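Local coordinates for uncharacterized protein (Bacillus subtilis, PDB 5DQV) that probably acts as a metal-dependent nucleotide pyrophosphohydrolase of the HD-domain family, hydrolysing nucleotides at a metal site held by histidines and aspartates, at residues Ile16-Val20 and Glu58-Val63; Leu42-Gly47 and Val125-Ala129; Arg98-Ile102 and Leu119-Gly123; Phe165-Leu170 and Met192-Ile196. All blocks are in the same frame, centred on the assembly; numbering follows the deposited sequence.

Contact 1 of 4, residues Ile16-Val20 and Glu58-Val63; sequences IRTWV and ETAALV
R17 and E58 form a salt bridge across segments 16-20 and 58-63: R17 NH2 donates to E58 OE2 at 2.9 Å. The acceptor lies close to the guanidinium plane, at its edge, while the hydrogen reaches OE2 from the anti side, tilted 22° out of the carboxylate plane. The planes are 55° apart, and the bond found is the single one from NH2, R17 NE being 3.5 Å from the same OE2. L62 CD2 lies over one face of the guanidinium, off toward its rim and 4.0 Å from R17 NH1, and both L62 methyls touch R17 CG. The R17 chain, extended from CG to NE, spans L62 to get there. Further along, I16 CD1 meets T59 CG2 at 3.7 Å, and I16 CG2 rests on L62 CD1 and V63 CG1. V63 CG1 also takes the W19 ring at CZ3, 3.7 Å away, and V20 CG2. With an alanine in place of R17, the E58 carboxylate is likely to be left without this mate and the side of L62 uncovered. The two segments run nearly parallel, 8° apart, with helix 33-50 touching both through A40 on R17 and V44 on E58. V63 directly precedes H64, a nickel ligand. The chemistry is an apolar seam with an ion pair at its partly exposed margin, joining the N-terminal helix to the helix leading into the metal site.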
loop_
_atom_site.group_PDB
_atom_site.type_symbol
_atom_site.label_atom_id
_atom_site.label_comp_id
_atom_site.label_asym_id
_atom_site.label_seq_id
_atom_site.Cartn_x
_atom_site.Cartn_y
_atom_site.Cartn_z
ATOM N N ILE A 16 -21.346 -11.632 -19.274
ATOM C CA ILE A 16 -19.888 -11.738 -19.190
ATOM C C ILE A 16 -19.432 -11.273 -17.820
ATOM O O ILE A 16 -18.597 -11.927 -17.219
ATOM C CB ILE A 16 -19.199 -10.970 -20.305
ATOM C CG1 ILE A 16 -19.542 -11.616 -21.640
ATOM C CG2 ILE A 16 -17.619 -10.932 -20.099
ATOM C CD1 ILE A 16 -19.282 -10.711 -22.873
ATOM N N ARG A 17 -20.040 -10.195 -17.309
ATOM C CA ARG A 17 -19.690 -9.683 -15.989
ATOM C C ARG A 17 -19.858 -10.738 -14.902
ATOM O O ARG A 17 -19.016 -10.861 -14.015
ATOM C CB ARG A 17 -20.538 -8.452 -15.605
ATOM C CG ARG A 17 -20.070 -7.168 -16.114
ATOM C CD ARG A 17 -20.984 -6.001 -15.737
ATOM N NE ARG A 17 -20.452 -4.887 -16.485
ATOM C CZ ARG A 17 -19.403 -4.137 -16.101
ATOM N NH1 ARG A 17 -18.829 -4.298 -14.917
ATOM N NH2 ARG A 17 -18.957 -3.180 -16.893
ATOM N N THR A 18 -20.973 -11.465 -14.931
ATOM C CA THR A 18 -21.276 -12.415 -13.847
ATOM C C THR A 18 -20.277 -13.599 -13.973
ATOM O O THR A 18 -19.803 -14.117 -12.990
ATOM C CB THR A 18 -22.714 -12.930 -13.960
ATOM O OG1 THR A 18 -23.634 -11.831 -13.912
ATOM C CG2 THR A 18 -23.058 -13.983 -12.859
ATOM N N TRP A 19 -20.010 -14.024 -15.206
ATOM C CA TRP A 19 -19.040 -15.089 -15.482
ATOM C C TRP A 19 -17.656 -14.764 -14.926
ATOM O O TRP A 19 -17.081 -15.548 -14.168
ATOM C CB TRP A 19 -18.996 -15.443 -16.984
ATOM C CG TRP A 19 -17.852 -16.249 -17.423
ATOM C CD1 TRP A 19 -17.424 -17.427 -16.890
ATOM C CD2 TRP A 19 -16.953 -15.934 -18.493
ATOM N NE1 TRP A 19 -16.303 -17.901 -17.593
ATOM C CE2 TRP A 19 -15.993 -16.991 -18.565
ATOM C CE3 TRP A 19 -16.854 -14.857 -19.396
ATOM C CZ2 TRP A 19 -14.977 -17.004 -19.498
ATOM C CZ3 TRP A 19 -15.857 -14.878 -20.311
ATOM C CH2 TRP A 19 -14.920 -15.955 -20.367
ATOM N N VAL A 20 -17.130 -13.609 -15.303
ATOM C CA VAL A 20 -15.796 -13.197 -14.912
ATOM C C VAL A 20 -15.693 -13.095 -13.394
ATOM O O VAL A 20 -14.717 -13.583 -12.790
ATOM C CB VAL A 20 -15.428 -11.845 -15.571
ATOM C CG1 VAL A 20 -14.206 -11.222 -14.925
ATOM C CG2 VAL A 20 -15.256 -12.031 -17.110
ATOM N N GLU A 58 -15.657 -2.977 -23.826
ATOM C CA GLU A 58 -16.115 -3.472 -22.522
ATOM C C GLU A 58 -15.834 -4.966 -22.344
ATOM O O GLU A 58 -15.414 -5.384 -21.266
ATOM C CB GLU A 58 -17.573 -3.189 -22.322
ATOM C CG GLU A 58 -18.032 -3.439 -20.932
ATOM C CD GLU A 58 -19.469 -3.099 -20.734
ATOM O OE1 GLU A 58 -20.174 -2.674 -21.701
ATOM O OE2 GLU A 58 -19.914 -3.338 -19.608
ATOM N N THR A 59 -16.134 -5.756 -23.361
ATOM C CA THR A 59 -15.873 -7.181 -23.357
ATOM C C THR A 59 -14.414 -7.519 -23.180
ATOM O O THR A 59 -14.071 -8.307 -22.281
ATOM C CB THR A 59 -16.451 -7.886 -24.596
ATOM O OG1 THR A 59 -17.851 -7.621 -24.656
ATOM C CG2 THR A 59 -16.212 -9.382 -24.493
ATOM N N ALA A 60 -13.543 -6.872 -23.962
ATOM C CA ALA A 60 -12.108 -7.045 -23.780
ATOM C C ALA A 60 -11.613 -6.633 -22.419
ATOM O O ALA A 60 -10.810 -7.338 -21.776
ATOM C CB ALA A 60 -11.321 -6.307 -24.910
ATOM N N ALA A 61 -12.136 -5.525 -21.920
ATOM C CA ALA A 61 -11.743 -5.070 -20.582
ATOM C C ALA A 61 -12.133 -6.118 -19.574
ATOM O O ALA A 61 -11.362 -6.462 -18.686
ATOM C CB ALA A 61 -12.405 -3.720 -20.252
ATOM N N LEU A 62 -13.350 -6.639 -19.716
ATOM C CA LEU A 62 -13.851 -7.612 -18.718
ATOM C C LEU A 62 -13.006 -8.880 -18.708
ATOM O O LEU A 62 -12.743 -9.420 -17.645
ATOM C CB LEU A 62 -15.297 -7.915 -18.959
ATOM C CG LEU A 62 -16.276 -6.791 -18.585
ATOM C CD1 LEU A 62 -17.671 -7.109 -19.145
ATOM C CD2 LEU A 62 -16.291 -6.574 -17.012
ATOM N N VAL A 63 -12.559 -9.356 -19.876
ATOM C CA VAL A 63 -11.814 -10.641 -19.924
ATOM C C VAL A 63 -10.315 -10.492 -20.023
ATOM O O VAL A 63 -9.610 -11.507 -20.078
ATOM C CB VAL A 63 -12.349 -11.581 -21.050
ATOM C CG1 VAL A 63 -13.900 -11.806 -20.864
ATOM C CG2 VAL A 63 -12.022 -10.977 -22.478
#

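Contact 2 of 4, residues Leu42-Gly47 and Val125-Ala129; sequences LAVYIG and VVQDA
V125 CG1 packs against A43 and G47, at the backbone of helix 33-50. From V125 CB, CG1 stands anti to the backbone N (chi1 168°), which carries it to A43 O at 3.3 Å and G47 N at 3.7 Å, two atoms already joined by the helical bond from G47 N to A43 O. The same methyl touches I46 CG2 at 3.8 Å. The other branch, V125 CG2, meets I46 CG2 at 4.1 Å, the two chains lying alongside and running oppositely. One turn on, A129 CB sits 3.7 Å from A43 CB and 3.9 Å from L42 CB. With alanines at the closest backbone pair, A43 and A129, the helix axes come within 8.5 Å, crossing at 130°. V57 of helix 54-63 touches both A43 and V125, closing the packing from a third helix. No hydrogen bond crosses between the segments; the contact is apolar side chains against each other and against backbone. This close, apolar fit brings together two helices of the HD domain that each supply a nickel ligand, H35 from helix 33-50 and D130, next after A129, from helix 121-132.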
loop_
_atom_site.group_PDB
_atom_site.type_symbol
_atom_site.label_atom_id
_atom_site.label_comp_id
_atom_site.label_asym_id
_atom_site.label_seq_id
_atom_site.Cartn_x
_atom_site.Cartn_y
_atom_site.Cartn_z
ATOM N N LEU A 42 -13.444 2.514 -16.727
ATOM C CA LEU A 42 -12.485 3.464 -17.320
ATOM C C LEU A 42 -12.409 3.272 -18.836
ATOM O O LEU A 42 -12.404 4.223 -19.593
ATOM C CB LEU A 42 -11.099 3.232 -16.694
ATOM C CG LEU A 42 -10.194 4.288 -16.082
ATOM C CD1 LEU A 42 -10.876 5.637 -15.697
ATOM C CD2 LEU A 42 -9.494 3.593 -14.875
ATOM N N ALA A 43 -12.323 2.019 -19.265
ATOM C CA ALA A 43 -12.252 1.728 -20.676
ATOM C C ALA A 43 -13.487 2.218 -21.464
ATOM O O ALA A 43 -13.355 2.751 -22.579
ATOM C CB ALA A 43 -11.969 0.236 -20.904
ATOM N N VAL A 44 -14.677 2.054 -20.905
ATOM C CA VAL A 44 -15.905 2.460 -21.598
ATOM C C VAL A 44 -15.933 3.980 -21.689
ATOM O O VAL A 44 -16.302 4.561 -22.755
ATOM C CB VAL A 44 -17.207 1.840 -20.910
ATOM C CG1 VAL A 44 -18.493 2.586 -21.342
ATOM C CG2 VAL A 44 -17.273 0.292 -21.212
ATOM N N TYR A 45 -15.492 4.645 -20.620
ATOM C CA TYR A 45 -15.429 6.115 -20.620
ATOM C C TYR A 45 -14.490 6.671 -21.733
ATOM O O TYR A 45 -14.870 7.492 -22.570
ATOM C CB TYR A 45 -15.008 6.647 -19.242
ATOM C CG TYR A 45 -14.728 8.128 -19.291
ATOM C CD1 TYR A 45 -15.780 9.044 -19.150
ATOM C CD2 TYR A 45 -13.451 8.625 -19.484
ATOM C CE1 TYR A 45 -15.566 10.402 -19.208
ATOM C CE2 TYR A 45 -13.222 10.001 -19.534
ATOM C CZ TYR A 45 -14.294 10.877 -19.402
ATOM O OH TYR A 45 -14.122 12.239 -19.448
ATOM N N ILE A 46 -13.288 6.146 -21.773
ATOM C CA ILE A 46 -12.293 6.497 -22.816
ATOM C C ILE A 46 -12.777 6.140 -24.241
ATOM O O ILE A 46 -12.665 6.925 -25.167
ATOM C CB ILE A 46 -10.996 5.783 -22.532
ATOM C CG1 ILE A 46 -10.361 6.344 -21.248
ATOM C CG2 ILE A 46 -9.992 5.949 -23.701
ATOM C CD1 ILE A 46 -9.256 5.466 -20.701
ATOM N N GLY A 47 -13.324 4.941 -24.373
ATOM C CA GLY A 47 -13.874 4.435 -25.588
ATOM C C GLY A 47 -14.939 5.316 -26.178
ATOM O O GLY A 47 -14.954 5.579 -27.398
ATOM N N VAL A 125 -7.419 1.330 -26.186
ATOM C CA VAL A 125 -8.272 1.864 -25.147
ATOM C C VAL A 125 -8.193 1.000 -23.853
ATOM O O VAL A 125 -8.048 1.522 -22.778
ATOM C CB VAL A 125 -9.735 2.033 -25.648
ATOM C CG1 VAL A 125 -10.713 2.319 -24.504
ATOM C CG2 VAL A 125 -9.822 3.155 -26.730
ATOM N N VAL A 126 -8.322 -0.309 -24.000
ATOM C CA VAL A 126 -8.238 -1.233 -22.856
ATOM C C VAL A 126 -6.889 -1.137 -22.166
ATOM O O VAL A 126 -6.802 -1.132 -20.912
ATOM C CB VAL A 126 -8.552 -2.669 -23.284
ATOM C CG1 VAL A 126 -8.366 -3.645 -22.115
ATOM C CG2 VAL A 126 -10.025 -2.775 -23.884
ATOM N N GLN A 127 -5.830 -1.071 -22.969
ATOM C CA GLN A 127 -4.476 -1.012 -22.441
ATOM C C GLN A 127 -4.322 0.234 -21.588
ATOM O O GLN A 127 -3.815 0.177 -20.473
ATOM C CB GLN A 127 -3.455 -1.063 -23.598
ATOM C CG GLN A 127 -2.009 -0.977 -23.153
ATOM C CD GLN A 127 -1.028 -1.144 -24.289
ATOM O OE1 GLN A 127 -0.934 -0.305 -25.190
ATOM N NE2 GLN A 127 -0.317 -2.253 -24.278
ATOM N N ASP A 128 -4.799 1.361 -22.112
ATOM C CA ASP A 128 -4.756 2.644 -21.414
ATOM C C ASP A 128 -5.491 2.604 -20.069
ATOM O O ASP A 128 -4.992 3.072 -19.060
ATOM C CB ASP A 128 -5.380 3.737 -22.306
ATOM C CG ASP A 128 -4.439 4.234 -23.435
ATOM O OD1 ASP A 128 -3.273 3.776 -23.549
ATOM O OD2 ASP A 128 -4.898 5.128 -24.207
ATOM N N ALA A 129 -6.678 1.997 -20.066
ATOM C CA ALA A 129 -7.488 1.883 -18.862
ATOM C C ALA A 129 -6.751 1.013 -17.809
ATOM O O ALA A 129 -6.721 1.323 -16.619
ATOM C CB ALA A 129 -8.880 1.282 -19.228
#

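Contact 3 of 4, residues Arg98-Ile102 and Leu119-Gly123; sequences RVIHI and LSIEG
The R98 guanidinium meets the E122 carboxylate at its edge, the two planes turned 85° against each other, almost perpendicular. R98 NH2 gives a weak hydrogen bond to E122 OE1 at 3.1 Å, part of a salt bridge, with OE1 near the guanidinium plane. A water at the same edge accepts from R98 NE and donates to E122 OE1 at 2.6 Å, so the two charged groups are linked both directly and through solvent. This holds for one of two conformers modelled for R98, so the link may not be constant. A bend at chi3 (75°) turns the R98 guanidinium toward that carboxylate. E122 OE2 has its own partner, the backbone N of D53. E122 lies in the first turn of helix 121-132, the HD-domain helix that carries the nickel ligand D130. S120 is its N-cap: S120 OG accepts from G123 N at 3.1 Å, satisfying an amide of the first turn. I102 makes the apolar part of the contact. Its CG2 reaches G123 CA at 3.6 Å, where the absence of a side chain lets the two backbones come near; its CG1 touches S120 OG, and its CD1 meets E122 CB at 3.8 Å. L119 CD1 packs at 3.7 Å from I102 O. I102 also packs on I56 and A60 of helix 54-63.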
loop_
_atom_site.group_PDB
_atom_site.type_symbol
_atom_site.label_atom_id
_atom_site.label_comp_id
_atom_site.label_asym_id
_atom_site.label_seq_id
_atom_site.Cartn_x
_atom_site.Cartn_y
_atom_site.Cartn_z
ATOM N N ARG A 98 -12.036 -10.527 -32.445
ATOM C CA ARG A 98 -11.473 -9.206 -32.150
ATOM C C ARG A 98 -11.044 -9.153 -30.687
ATOM O O ARG A 98 -9.988 -8.627 -30.363
ATOM C CB ARG A 98 -12.494 -8.070 -32.413
ATOM C CG ARG A 98 -12.733 -7.695 -33.866
ATOM C CD ARG A 98 -13.881 -6.667 -34.042
ATOM N NE ARG A 98 -13.517 -5.300 -33.646
ATOM C CZ ARG A 98 -14.357 -4.258 -33.637
ATOM N NH1 ARG A 98 -15.625 -4.390 -34.035
ATOM N NH2 ARG A 98 -13.919 -3.056 -33.258
ATOM N N VAL A 99 -11.905 -9.671 -29.806
ATOM C CA VAL A 99 -11.639 -9.664 -28.388
ATOM C C VAL A 99 -10.399 -10.527 -28.098
ATOM O O VAL A 99 -9.469 -10.067 -27.424
ATOM C CB VAL A 99 -12.837 -10.136 -27.583
ATOM C CG1 VAL A 99 -12.401 -10.469 -26.139
ATOM C CG2 VAL A 99 -13.909 -9.014 -27.616
ATOM N N ILE A 100 -10.307 -11.696 -28.735
ATOM C CA ILE A 100 -9.161 -12.581 -28.537
ATOM C C ILE A 100 -7.866 -11.911 -29.019
ATOM O O ILE A 100 -6.833 -11.959 -28.313
ATOM C CB ILE A 100 -9.452 -13.985 -29.163
ATOM C CG1 ILE A 100 -10.556 -14.712 -28.393
ATOM C CG2 ILE A 100 -8.156 -14.887 -29.343
ATOM C CD1 ILE A 100 -10.357 -14.827 -26.846
ATOM N N HIS A 101 -7.912 -11.254 -30.175
ATOM C CA HIS A 101 -6.743 -10.591 -30.719
ATOM C C HIS A 101 -6.232 -9.506 -29.760
ATOM O O HIS A 101 -5.035 -9.314 -29.628
ATOM C CB HIS A 101 -7.017 -10.009 -32.114
ATOM C CG HIS A 101 -7.044 -11.028 -33.222
ATOM N ND1 HIS A 101 -5.982 -11.867 -33.501
ATOM C CD2 HIS A 101 -7.978 -11.283 -34.172
ATOM C CE1 HIS A 101 -6.281 -12.625 -34.543
ATOM N NE2 HIS A 101 -7.490 -12.294 -34.965
ATOM N N ILE A 102 -7.145 -8.814 -29.070
ATOM C CA ILE A 102 -6.742 -7.807 -28.089
ATOM C C ILE A 102 -6.019 -8.479 -26.929
ATOM O O ILE A 102 -4.874 -8.121 -26.612
ATOM C CB ILE A 102 -7.956 -6.996 -27.531
ATOM C CG1 ILE A 102 -8.552 -6.110 -28.629
ATOM C CG2 ILE A 102 -7.503 -6.101 -26.325
ATOM C CD1 ILE A 102 -9.936 -5.458 -28.250
ATOM N N LEU A 119 -1.324 -3.067 -31.448
ATOM C CA LEU A 119 -2.654 -3.352 -30.890
ATOM C C LEU A 119 -3.710 -2.585 -31.721
ATOM O O LEU A 119 -3.394 -1.588 -32.324
ATOM C CB LEU A 119 -2.628 -2.877 -29.430
ATOM C CG LEU A 119 -3.299 -3.407 -28.148
ATOM C CD1 LEU A 119 -3.598 -4.927 -27.966
ATOM C CD2 LEU A 119 -2.402 -2.937 -27.027
ATOM N N SER A 120 -4.951 -3.072 -31.756
ATOM C CA SER A 120 -6.080 -2.395 -32.395
ATOM C C SER A 120 -6.545 -1.147 -31.643
ATOM O O SER A 120 -6.197 -0.928 -30.479
ATOM C CB SER A 120 -7.273 -3.374 -32.495
ATOM O OG SER A 120 -7.811 -3.688 -31.196
ATOM N N ILE A 121 -7.357 -0.318 -32.294
ATOM C CA ILE A 121 -7.941 0.834 -31.588
ATOM C C ILE A 121 -8.581 0.496 -30.201
ATOM O O ILE A 121 -8.342 1.142 -29.149
ATOM C CB ILE A 121 -9.023 1.484 -32.443
ATOM C CG1 ILE A 121 -8.570 1.743 -33.913
ATOM C CG2 ILE A 121 -9.562 2.754 -31.764
ATOM C CD1 ILE A 121 -7.341 2.658 -33.980
ATOM N N GLU A 122 -9.448 -0.497 -30.189
ATOM C CA GLU A 122 -10.062 -0.929 -28.922
ATOM C C GLU A 122 -9.038 -1.486 -27.963
ATOM O O GLU A 122 -9.147 -1.305 -26.741
ATOM C CB GLU A 122 -11.131 -1.985 -29.183
ATOM C CG GLU A 122 -12.373 -1.440 -29.858
ATOM C CD GLU A 122 -12.180 -1.046 -31.333
ATOM O OE1 GLU A 122 -11.372 -1.679 -32.067
ATOM O OE2 GLU A 122 -12.861 -0.093 -31.757
ATOM N N GLY A 123 -8.065 -2.210 -28.492
ATOM C CA GLY A 123 -7.013 -2.731 -27.633
ATOM C C GLY A 123 -6.220 -1.617 -26.942
ATOM O O GLY A 123 -5.883 -1.716 -25.779
HETATM O O HOH W 1 -11.003 -4.166 -32.578
#

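Contact 4 of 4, residues Phe165-Leu170 and Met192-Ile196; sequences FFHKLL and MLQYI
A Met-aromatic contact joins helix 161-169 to helix 179-202: M192 SD comes obliquely to the F165 ring, 4.2 Å from F165 CD1. The same sulfur lies 4.1 Å from L169 CB, and M192 CE continues on to L170 CD2 at 3.5 Å and to L169 O. M192 CG stands anti to the backbone N (chi1 -166°), sending the chain across to helix 161-169, and the bend at chi3 brings CE back over L170. The two helical segments run antiparallel, 165° apart, with axes 12.5 Å from one another, a spacing bridged by large side chains in this all-helical fold. The chain makes a pi-type turn over 165-169, with the bond from L170 N to F165 O. Lacking the sulfur and methyl of M192, an alanine here is likely to open a gap between F165, L169 and L170. Nearer the C-terminal end of helix 179-202, I196 CG2 touches F166 CZ at 4.0 Å and I196 CD1 packs on F165 CB at 4.2 Å. L170 CD2 also reaches L193 CD2. F165 also packs on helix 136-150, its ring meeting that of F144, while Y195 OH is hydrogen-bonded to A137 O of the second subunit.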
loop_
_atom_site.group_PDB
_atom_site.type_symbol
_atom_site.label_atom_id
_atom_site.label_comp_id
_atom_site.label_asym_id
_atom_site.label_seq_id
_atom_site.Cartn_x
_atom_site.Cartn_y
_atom_site.Cartn_z
ATOM N N PHE A 165 7.883 2.458 -8.235
ATOM C CA PHE A 165 7.455 3.757 -8.720
ATOM C C PHE A 165 8.435 4.317 -9.750
ATOM O O PHE A 165 8.008 4.736 -10.829
ATOM C CB PHE A 165 7.304 4.788 -7.595
ATOM C CG PHE A 165 6.130 4.513 -6.654
ATOM C CD1 PHE A 165 4.858 4.471 -7.122
ATOM C CD2 PHE A 165 6.326 4.257 -5.315
ATOM C CE1 PHE A 165 3.769 4.161 -6.234
ATOM C CE2 PHE A 165 5.253 3.949 -4.450
ATOM C CZ PHE A 165 4.003 3.909 -4.907
ATOM N N PHE A 166 9.720 4.349 -9.404
ATOM C CA PHE A 166 10.748 4.928 -10.293
ATOM C C PHE A 166 11.003 4.118 -11.534
ATOM O O PHE A 166 11.172 4.650 -12.633
ATOM C CB PHE A 166 12.056 5.201 -9.521
ATOM C CG PHE A 166 11.917 6.366 -8.593
ATOM C CD1 PHE A 166 11.312 6.209 -7.368
ATOM C CD2 PHE A 166 12.292 7.657 -8.998
ATOM C CE1 PHE A 166 11.102 7.320 -6.522
ATOM C CE2 PHE A 166 12.132 8.742 -8.144
ATOM C CZ PHE A 166 11.521 8.576 -6.915
ATOM N N HIS A 167 11.018 2.813 -11.368
ATOM C CA HIS A 167 11.379 1.928 -12.454
ATOM C C HIS A 167 10.230 1.712 -13.427
ATOM O O HIS A 167 10.481 1.525 -14.603
ATOM C CB HIS A 167 11.881 0.608 -11.901
ATOM C CG HIS A 167 13.202 0.721 -11.210
ATOM N ND1 HIS A 167 14.313 1.276 -11.818
ATOM C CD2 HIS A 167 13.605 0.318 -9.982
ATOM C CE1 HIS A 167 15.335 1.231 -10.981
ATOM N NE2 HIS A 167 14.933 0.649 -9.863
ATOM N N LYS A 168 8.985 1.721 -12.952
ATOM C CA LYS A 168 7.847 1.383 -13.830
ATOM C C LYS A 168 6.666 2.366 -13.780
ATOM O O LYS A 168 6.234 2.874 -14.818
ATOM C CB LYS A 168 7.350 -0.026 -13.513
ATOM C CG LYS A 168 6.395 -0.583 -14.572
ATOM C CD LYS A 168 5.336 -1.565 -14.024
ATOM C CE LYS A 168 4.370 -2.057 -15.141
ATOM N NZ LYS A 168 2.898 -1.964 -14.781
ATOM N N LEU A 169 6.129 2.636 -12.594
ATOM C CA LEU A 169 4.815 3.293 -12.530
ATOM C C LEU A 169 4.885 4.742 -13.020
ATOM O O LEU A 169 4.000 5.205 -13.783
ATOM C CB LEU A 169 4.260 3.222 -11.112
ATOM C CG LEU A 169 4.045 1.796 -10.617
ATOM C CD1 LEU A 169 3.424 1.874 -9.262
ATOM C CD2 LEU A 169 3.141 1.007 -11.565
ATOM N N LEU A 170 5.998 5.433 -12.677
ATOM C CA LEU A 170 6.222 6.832 -13.125
ATOM C C LEU A 170 6.497 6.965 -14.614
ATOM O O LEU A 170 6.559 8.062 -15.133
ATOM C CB LEU A 170 7.311 7.548 -12.255
ATOM C CG LEU A 170 6.874 7.780 -10.805
ATOM C CD1 LEU A 170 8.042 8.305 -9.865
ATOM C CD2 LEU A 170 5.636 8.721 -10.750
ATOM N N MET A 192 0.682 11.064 -8.004
ATOM C CA MET A 192 1.686 10.081 -7.606
ATOM C C MET A 192 3.050 10.808 -7.328
ATOM O O MET A 192 3.706 10.508 -6.362
ATOM C CB MET A 192 1.826 9.059 -8.736
ATOM C CG MET A 192 2.547 7.809 -8.416
ATOM S SD MET A 192 2.234 6.436 -9.688
ATOM C CE MET A 192 2.425 7.352 -11.234
ATOM N N LEU A 193 3.393 11.823 -8.110
ATOM C CA LEU A 193 4.568 12.638 -7.825
ATOM C C LEU A 193 4.432 13.382 -6.478
ATOM O O LEU A 193 5.382 13.432 -5.709
ATOM C CB LEU A 193 4.843 13.609 -8.944
ATOM C CG LEU A 193 5.475 12.991 -10.212
ATOM C CD1 LEU A 193 5.594 14.020 -11.351
ATOM C CD2 LEU A 193 6.869 12.429 -9.873
ATOM N N GLN A 194 3.248 13.923 -6.180
ATOM C CA GLN A 194 3.019 14.512 -4.860
ATOM C C GLN A 194 3.190 13.522 -3.705
ATOM O O GLN A 194 3.750 13.873 -2.642
ATOM C CB GLN A 194 1.682 15.273 -4.842
ATOM C CG GLN A 194 1.708 16.490 -5.794
ATOM C CD GLN A 194 2.894 17.496 -5.503
ATOM O OE1 GLN A 194 3.079 17.947 -4.363
ATOM N NE2 GLN A 194 3.720 17.794 -6.554
ATOM N N TYR A 195 2.770 12.276 -3.928
ATOM C CA TYR A 195 2.858 11.196 -2.927
ATOM C C TYR A 195 4.337 10.868 -2.638
ATOM O O TYR A 195 4.777 10.811 -1.489
ATOM C CB TYR A 195 2.078 9.952 -3.388
ATOM C CG TYR A 195 2.144 8.890 -2.338
ATOM C CD1 TYR A 195 3.227 8.033 -2.303
ATOM C CD2 TYR A 195 1.207 8.803 -1.336
ATOM C CE1 TYR A 195 3.340 7.082 -1.328
ATOM C CE2 TYR A 195 1.326 7.857 -0.332
ATOM C CZ TYR A 195 2.432 7.005 -0.358
ATOM O OH TYR A 195 2.654 6.037 0.597
ATOM N N ILE A 196 5.122 10.742 -3.698
ATOM C CA ILE A 196 6.557 10.569 -3.579
ATOM C C ILE A 196 7.222 11.713 -2.811
ATOM O O ILE A 196 8.076 11.484 -1.941
ATOM C CB ILE A 196 7.205 10.387 -4.968
ATOM C CG1 ILE A 196 6.801 9.028 -5.534
ATOM C CG2 ILE A 196 8.731 10.532 -4.907
ATOM C CD1 ILE A 196 7.012 8.959 -7.047
#

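Overall arrangement
From the N terminus, helix 8-24 is the first to be tied down, when contact 1 brings it against helix 54-63. Contact 2 opens on helix 33-50, before contact 1 has closed, so the two cross; they touch directly, E58 on V44 and A60 on V126. Contact 3 opens and closes within the chain spanned by contact 2, bringing helix 93-106 back to the start of helix 121-132, which contacts 2 and 3 share. It also packs on contact 1, through I102 on A60. Contacts 2 and 3 lie within the HD domain; contact 1 adds helix 8-24 to the bundle. Contact 4 follows in series, about 22 Å from contact 2 between centres, and joins helix 161-169 to helix 179-202.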